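Long-range contacts in glutathione peroxidase (Schistosoma mansoni, PDB 2V1M), which catalyses the reduction of hydrogen peroxide by two molecules of glutathione, yielding glutathione disulfide and water: residues 72-77 with 104-109; 34-39 with 112-117. One frame throughout, in Å; residues are numbered along the deposited sequence.

Within the thioredoxin-like fold, contact 1 joins the loops that follow strands 65-71 and 99-100, while contact 2 sets helix 113-121 against central strand 33-39. Their centres are about 12 Å apart, and Y115 links them physically: its CE2 is 3.3 Å from I104 CD1 and its CD1 is 3.5 Å from V106 CG1. Where loop 104-109 leads into the helix, K105 O lies 2.9 Å from D112 N, a probable hydrogen bond. A backbone hydrogen bond between C72 and V39 joins the first segments of the two contacts. Strand 33-39 leads to C43, probably the active-site residue, which is present here as cysteinesulfonic acid.

Contact 1: residues 72-77 with 104-109; sequences CNQFGG and IKVNGS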
loop_
_atom_site.group_PDB
_atom_site.type_symbol
_atom_site.label_atom_id
_atom_site.label_comp_id
_atom_site.label_asym_id
_atom_site.label_seq_id
_atom_site.Cartn_x
_atom_site.Cartn_y
_atom_site.Cartn_z
ATOM N N CYS A 72 8.223 -1.266 -5.532
ATOM C CA CYS A 72 9.491 -0.770 -4.975
ATOM C C CYS A 72 10.546 -1.832 -5.224
ATOM O O CYS A 72 10.316 -3.015 -4.943
ATOM C CB CYS A 72 9.318 -0.526 -3.447
ATOM S SG CYS A 72 10.857 -0.070 -2.624
ATOM N N ASN A 73 11.698 -1.400 -5.772
ATOM C CA ASN A 73 12.789 -2.292 -6.127
ATOM C C ASN A 73 13.965 -2.240 -5.118
ATOM O O ASN A 73 15.098 -2.567 -5.499
ATOM C CB ASN A 73 13.303 -2.000 -7.549
ATOM C CG ASN A 73 14.142 -3.147 -8.091
ATOM O OD1 ASN A 73 13.872 -4.317 -7.822
ATOM N ND2 ASN A 73 15.159 -2.825 -8.865
ATOM N N GLN A 74 13.705 -1.844 -3.865
ATOM C CA GLN A 74 14.776 -1.751 -2.877
ATOM C C GLN A 74 15.094 -3.060 -2.176
ATOM O O GLN A 74 16.056 -3.083 -1.389
ATOM C CB GLN A 74 14.477 -0.661 -1.848
ATOM C CG GLN A 74 14.554 0.713 -2.457
ATOM C CD GLN A 74 14.346 1.787 -1.412
ATOM O OE1 GLN A 74 13.277 1.875 -0.792
ATOM N NE2 GLN A 74 15.391 2.597 -1.179
ATOM N N PHE A 75 14.331 -4.139 -2.419
ATOM C CA PHE A 75 14.443 -5.362 -1.633
ATOM C C PHE A 75 14.791 -6.536 -2.550
ATOM O O PHE A 75 13.909 -7.137 -3.153
ATOM C CB PHE A 75 13.157 -5.590 -0.828
ATOM C CG PHE A 75 12.804 -4.411 0.051
ATOM C CD1 PHE A 75 13.584 -4.112 1.181
ATOM C CD2 PHE A 75 11.782 -3.553 -0.315
ATOM C CE1 PHE A 75 13.277 -2.997 1.958
ATOM C CE2 PHE A 75 11.472 -2.446 0.479
ATOM C CZ PHE A 75 12.232 -2.178 1.625
ATOM N N GLY A 76 16.080 -6.833 -2.603
ATOM C CA GLY A 76 16.529 -7.990 -3.354
ATOM C C GLY A 76 16.372 -7.864 -4.865
ATOM O O GLY A 76 16.384 -8.869 -5.578
ATOM N N GLY A 77 16.225 -6.645 -5.364
ATOM C CA GLY A 77 15.994 -6.431 -6.806
ATOM C C GLY A 77 14.754 -7.202 -7.286
ATOM O O GLY A 77 14.710 -7.687 -8.430
ATOM N N ILE A 104 8.437 3.515 -6.542
ATOM C CA ILE A 104 9.014 4.477 -5.624
ATOM C C ILE A 104 10.053 3.791 -4.756
ATOM O O ILE A 104 10.200 2.549 -4.738
ATOM C CB ILE A 104 7.938 5.104 -4.722
ATOM C CG1 ILE A 104 7.221 4.037 -3.885
ATOM C CG2 ILE A 104 6.969 5.976 -5.568
ATOM C CD1 ILE A 104 6.422 4.604 -2.698
ATOM N N LYS A 105 10.750 4.607 -3.978
ATOM C CA LYS A 105 11.555 4.118 -2.836
ATOM C C LYS A 105 10.732 4.340 -1.559
ATOM O O LYS A 105 9.948 5.304 -1.438
ATOM C CB LYS A 105 12.883 4.856 -2.760
ATOM C CG LYS A 105 13.793 4.425 -3.925
ATOM C CD LYS A 105 15.068 5.272 -3.965
ATOM C CE LYS A 105 15.985 4.710 -5.045
ATOM N NZ LYS A 105 17.321 5.339 -4.994
ATOM N N VAL A 106 10.941 3.429 -0.613
ATOM C CA VAL A 106 10.292 3.487 0.713
ATOM C C VAL A 106 11.271 3.758 1.860
ATOM O O VAL A 106 10.831 4.170 2.931
ATOM C CB VAL A 106 9.449 2.228 1.002
ATOM C CG1 VAL A 106 8.405 2.014 -0.094
ATOM C CG2 VAL A 106 10.341 0.985 1.168
ATOM N N ASN A 107 12.570 3.533 1.613
ATOM C CA ASN A 107 13.629 3.792 2.579
ATOM C C ASN A 107 14.657 4.762 2.014
ATOM O O ASN A 107 14.803 4.895 0.804
ATOM C CB ASN A 107 14.342 2.507 3.006
ATOM C CG ASN A 107 13.489 1.598 3.855
ATOM O OD1 ASN A 107 12.634 2.030 4.640
ATOM N ND2 ASN A 107 13.729 0.318 3.721
ATOM N N GLY A 108 15.364 5.422 2.932
ATOM C CA GLY A 108 16.401 6.367 2.573
ATOM C C GLY A 108 15.877 7.739 2.267
ATOM O O GLY A 108 14.684 8.000 2.331
ATOM N N SER A 109 16.809 8.652 1.978
ATOM C CA SER A 109 16.416 10.053 1.833
ATOM C C SER A 109 15.650 10.351 0.552
ATOM O O SER A 109 15.037 11.418 0.465
ATOM C CB SER A 109 17.612 10.990 1.948
ATOM O OG SER A 109 18.516 10.690 0.932
HETATM O O HOH W 1 12.363 1.314 -6.036
#
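The side-chain oxygen of Q74 is gripped by two consecutive backbone amides, V106 N at 2.8 Å and N107 N at 3.0 Å from Q74 OE1. C72 to F75 end the glutathione peroxidase signature LAFPCNQF, here in the loop leaving strand 65-71 of the thioredoxin-like sheet. The two donors approach differently: N107 N lies in the carbonyl plane on a lone pair, whereas V106 N stands above it, 36° out. At the other end of the amide, Q74 NE2 donates at 3.1 Å to N107 O, which lies nearly in the plane of the Q74 amide, although NE2 stands above the N107 carbonyl plane. Three bonds thus fix the rotation of this group. Q74 reaches the loop because CG lies beside the backbone N (chi1 -69°) and CD continues in an extended line; it crosses K105 at about a right angle, CD lying 3.7 Å from K105 CB.

F75 meets the same loop with the edge of its ring. F75 CE2 is 3.7 Å from V106 CG2, and F75 CZ is 3.6 Å from N107 ND2, with the ring and amide planes 87° apart. Q74 CB covers one face of this ring. N107 OD1 is held from outside by I130 N and K119 NZ. Nearer the strand, water 1 spans the loops, accepting from N73 N and donating to I104 O at 2.8 Å.

Contact 2: residues 34-39 with 112-117; sequences CLIVNV and DDLYKF
Y115 reaches from helix 113-121 to strand 33-39, with its OH 3.4 Å from N38 CB. The side chains of I36 and Y115 run past one another in opposite directions, and I36 CG2 comes within 3.8 Å of the tyrosine OH. The other branch of I36 serves the neighbouring helix residue: CD1 meets L114 CD1 at 4.4 Å in a looser apolar contact. This is a helix-on-sheet layer of the thioredoxin-like fold. The strand is central in its sheet, between 65-71 and 136-139, and the axes of segment 34-39 and of helix residues 113-117 come within 11.5 Å, with 115° between their directions. D112 caps the start of this helix, its OD1 accepting from L114 N at 2.9 Å.

N38 turns its CB toward the helix; with CG between the backbone N and the carbonyl carbon (chi1 61°), the N38 amide lies where OD1 meets water 2 and ND2 donates to W132 O. Although Y115 OH is 3.3 Å from N38 N, the angle is too poor for a hydrogen bond. The hydroxyl instead shares water 2, at 3.1 Å from OH; this water also lies 2.9 Å from I36 O. With more acceptors than protons, this water cannot make every donation at once. No direct hydrogen bond joins the segments, so apolar contact and this water together carry the interface.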
loop_
_atom_site.group_PDB
_atom_site.type_symbol
_atom_site.label_atom_id
_atom_site.label_comp_id
_atom_site.label_asym_id
_atom_site.label_seq_id
_atom_site.Cartn_x
_atom_site.Cartn_y
_atom_site.Cartn_z
ATOM N N CYS A 34 -7.739 3.123 4.117
ATOM C CA CYS A 34 -6.764 2.723 3.128
ATOM C C CYS A 34 -5.794 1.709 3.689
ATOM O O CYS A 34 -5.347 1.822 4.844
ATOM C CB CYS A 34 -5.961 3.928 2.590
ATOM S SG CYS A 34 -6.969 5.191 1.792
ATOM N N LEU A 35 -5.449 0.732 2.854
ATOM C CA LEU A 35 -4.403 -0.228 3.165
ATOM C C LEU A 35 -3.297 -0.006 2.142
ATOM O O LEU A 35 -3.533 -0.185 0.939
ATOM C CB LEU A 35 -4.928 -1.667 3.108
ATOM C CG LEU A 35 -3.896 -2.704 3.601
ATOM C CD1 LEU A 35 -3.607 -2.552 5.118
ATOM C CD2 LEU A 35 -4.395 -4.108 3.255
ATOM N N ILE A 36 -2.136 0.475 2.607
ATOM C CA ILE A 36 -1.055 0.887 1.726
ATOM C C ILE A 36 0.048 -0.159 1.791
ATOM O O ILE A 36 0.592 -0.437 2.906
ATOM C CB ILE A 36 -0.542 2.308 2.111
ATOM C CG1 ILE A 36 -1.723 3.299 2.066
ATOM C CG2 ILE A 36 0.594 2.676 1.159
ATOM C CD1 ILE A 36 -1.351 4.738 2.401
ATOM N N VAL A 37 0.373 -0.727 0.639
ATOM C CA VAL A 37 1.257 -1.902 0.579
ATOM C C VAL A 37 2.367 -1.618 -0.405
ATOM O O VAL A 37 2.107 -1.184 -1.528
ATOM C CB VAL A 37 0.429 -3.143 0.100
ATOM C CG1 VAL A 37 1.312 -4.416 0.184
ATOM C CG2 VAL A 37 -0.829 -3.288 0.898
ATOM N N ASN A 38 3.638 -1.841 -0.014
ATOM C CA ASN A 38 4.738 -1.811 -0.984
ATOM C C ASN A 38 4.863 -3.203 -1.582
ATOM O O ASN A 38 4.813 -4.185 -0.850
ATOM C CB ASN A 38 6.040 -1.316 -0.358
ATOM C CG ASN A 38 6.541 -2.212 0.797
ATOM O OD1 ASN A 38 5.871 -2.343 1.835
ATOM N ND2 ASN A 38 7.738 -2.787 0.631
ATOM N N VAL A 39 4.972 -3.275 -2.920
ATOM C CA VAL A 39 4.845 -4.541 -3.613
ATOM C C VAL A 39 6.068 -4.817 -4.472
ATOM O O VAL A 39 6.910 -3.949 -4.733
ATOM C CB VAL A 39 3.527 -4.583 -4.457
ATOM C CG1 VAL A 39 2.316 -4.449 -3.554
ATOM C CG2 VAL A 39 3.530 -3.497 -5.543
ATOM N N ASP A 112 9.722 8.183 -1.151
ATOM C CA ASP A 112 8.573 9.042 -1.378
ATOM C C ASP A 112 8.158 9.675 -0.045
ATOM O O ASP A 112 8.139 9.007 1.003
ATOM C CB ASP A 112 7.412 8.245 -1.977
ATOM C CG ASP A 112 6.372 9.154 -2.583
ATOM O OD1 ASP A 112 5.471 9.616 -1.842
ATOM O OD2 ASP A 112 6.466 9.412 -3.806
ATOM N N ASP A 113 7.753 10.939 -0.094
ATOM C CA ASP A 113 7.255 11.603 1.123
ATOM C C ASP A 113 6.093 10.859 1.773
ATOM O O ASP A 113 5.977 10.886 3.014
ATOM C CB ASP A 113 6.851 13.043 0.820
ATOM C CG ASP A 113 8.049 13.951 0.537
ATOM O OD1 ASP A 113 9.206 13.579 0.844
ATOM O OD2 ASP A 113 7.813 15.070 0.018
ATOM N N LEU A 114 5.280 10.146 0.995
ATOM C CA LEU A 114 4.195 9.377 1.617
ATOM C C LEU A 114 4.803 8.355 2.614
ATOM O O LEU A 114 4.267 8.180 3.726
ATOM C CB LEU A 114 3.408 8.642 0.543
ATOM C CG LEU A 114 2.418 7.584 1.093
ATOM C CD1 LEU A 114 1.325 8.214 1.949
ATOM C CD2 LEU A 114 1.831 6.811 -0.072
ATOM N N TYR A 115 5.868 7.673 2.204
ATOM C CA TYR A 115 6.479 6.680 3.084
ATOM C C TYR A 115 7.267 7.292 4.211
ATOM O O TYR A 115 7.281 6.738 5.320
ATOM C CB TYR A 115 7.286 5.645 2.276
ATOM C CG TYR A 115 6.395 4.520 1.794
ATOM C CD1 TYR A 115 6.375 3.295 2.438
ATOM C CD2 TYR A 115 5.663 4.676 0.628
ATOM C CE1 TYR A 115 5.570 2.227 1.936
ATOM C CE2 TYR A 115 4.876 3.631 0.110
ATOM C CZ TYR A 115 4.846 2.413 0.783
ATOM O OH TYR A 115 4.057 1.363 0.339
ATOM N N LYS A 116 7.917 8.434 3.982
ATOM C CA LYS A 116 8.496 9.164 5.115
ATOM C C LYS A 116 7.410 9.441 6.155
ATOM O O LYS A 116 7.609 9.248 7.371
ATOM C CB LYS A 116 9.183 10.454 4.661
ATOM C CG LYS A 116 10.360 10.181 3.721
ATOM C CD LYS A 116 11.135 11.478 3.389
ATOM C CE LYS A 116 12.340 11.171 2.527
ATOM N NZ LYS A 116 13.159 12.418 2.311
ATOM N N PHE A 117 6.252 9.887 5.690
ATOM C CA PHE A 117 5.133 10.173 6.587
ATOM C C PHE A 117 4.633 8.907 7.286
ATOM O O PHE A 117 4.428 8.905 8.526
ATOM C CB PHE A 117 4.000 10.849 5.804
ATOM C CG PHE A 117 2.779 11.098 6.627
ATOM C CD1 PHE A 117 2.764 12.118 7.607
ATOM C CD2 PHE A 117 1.625 10.327 6.448
ATOM C CE1 PHE A 117 1.627 12.356 8.357
ATOM C CE2 PHE A 117 0.479 10.575 7.212
ATOM C CZ PHE A 117 0.486 11.598 8.158
HETATM O O HOH W 2 3.529 -0.352 2.913
#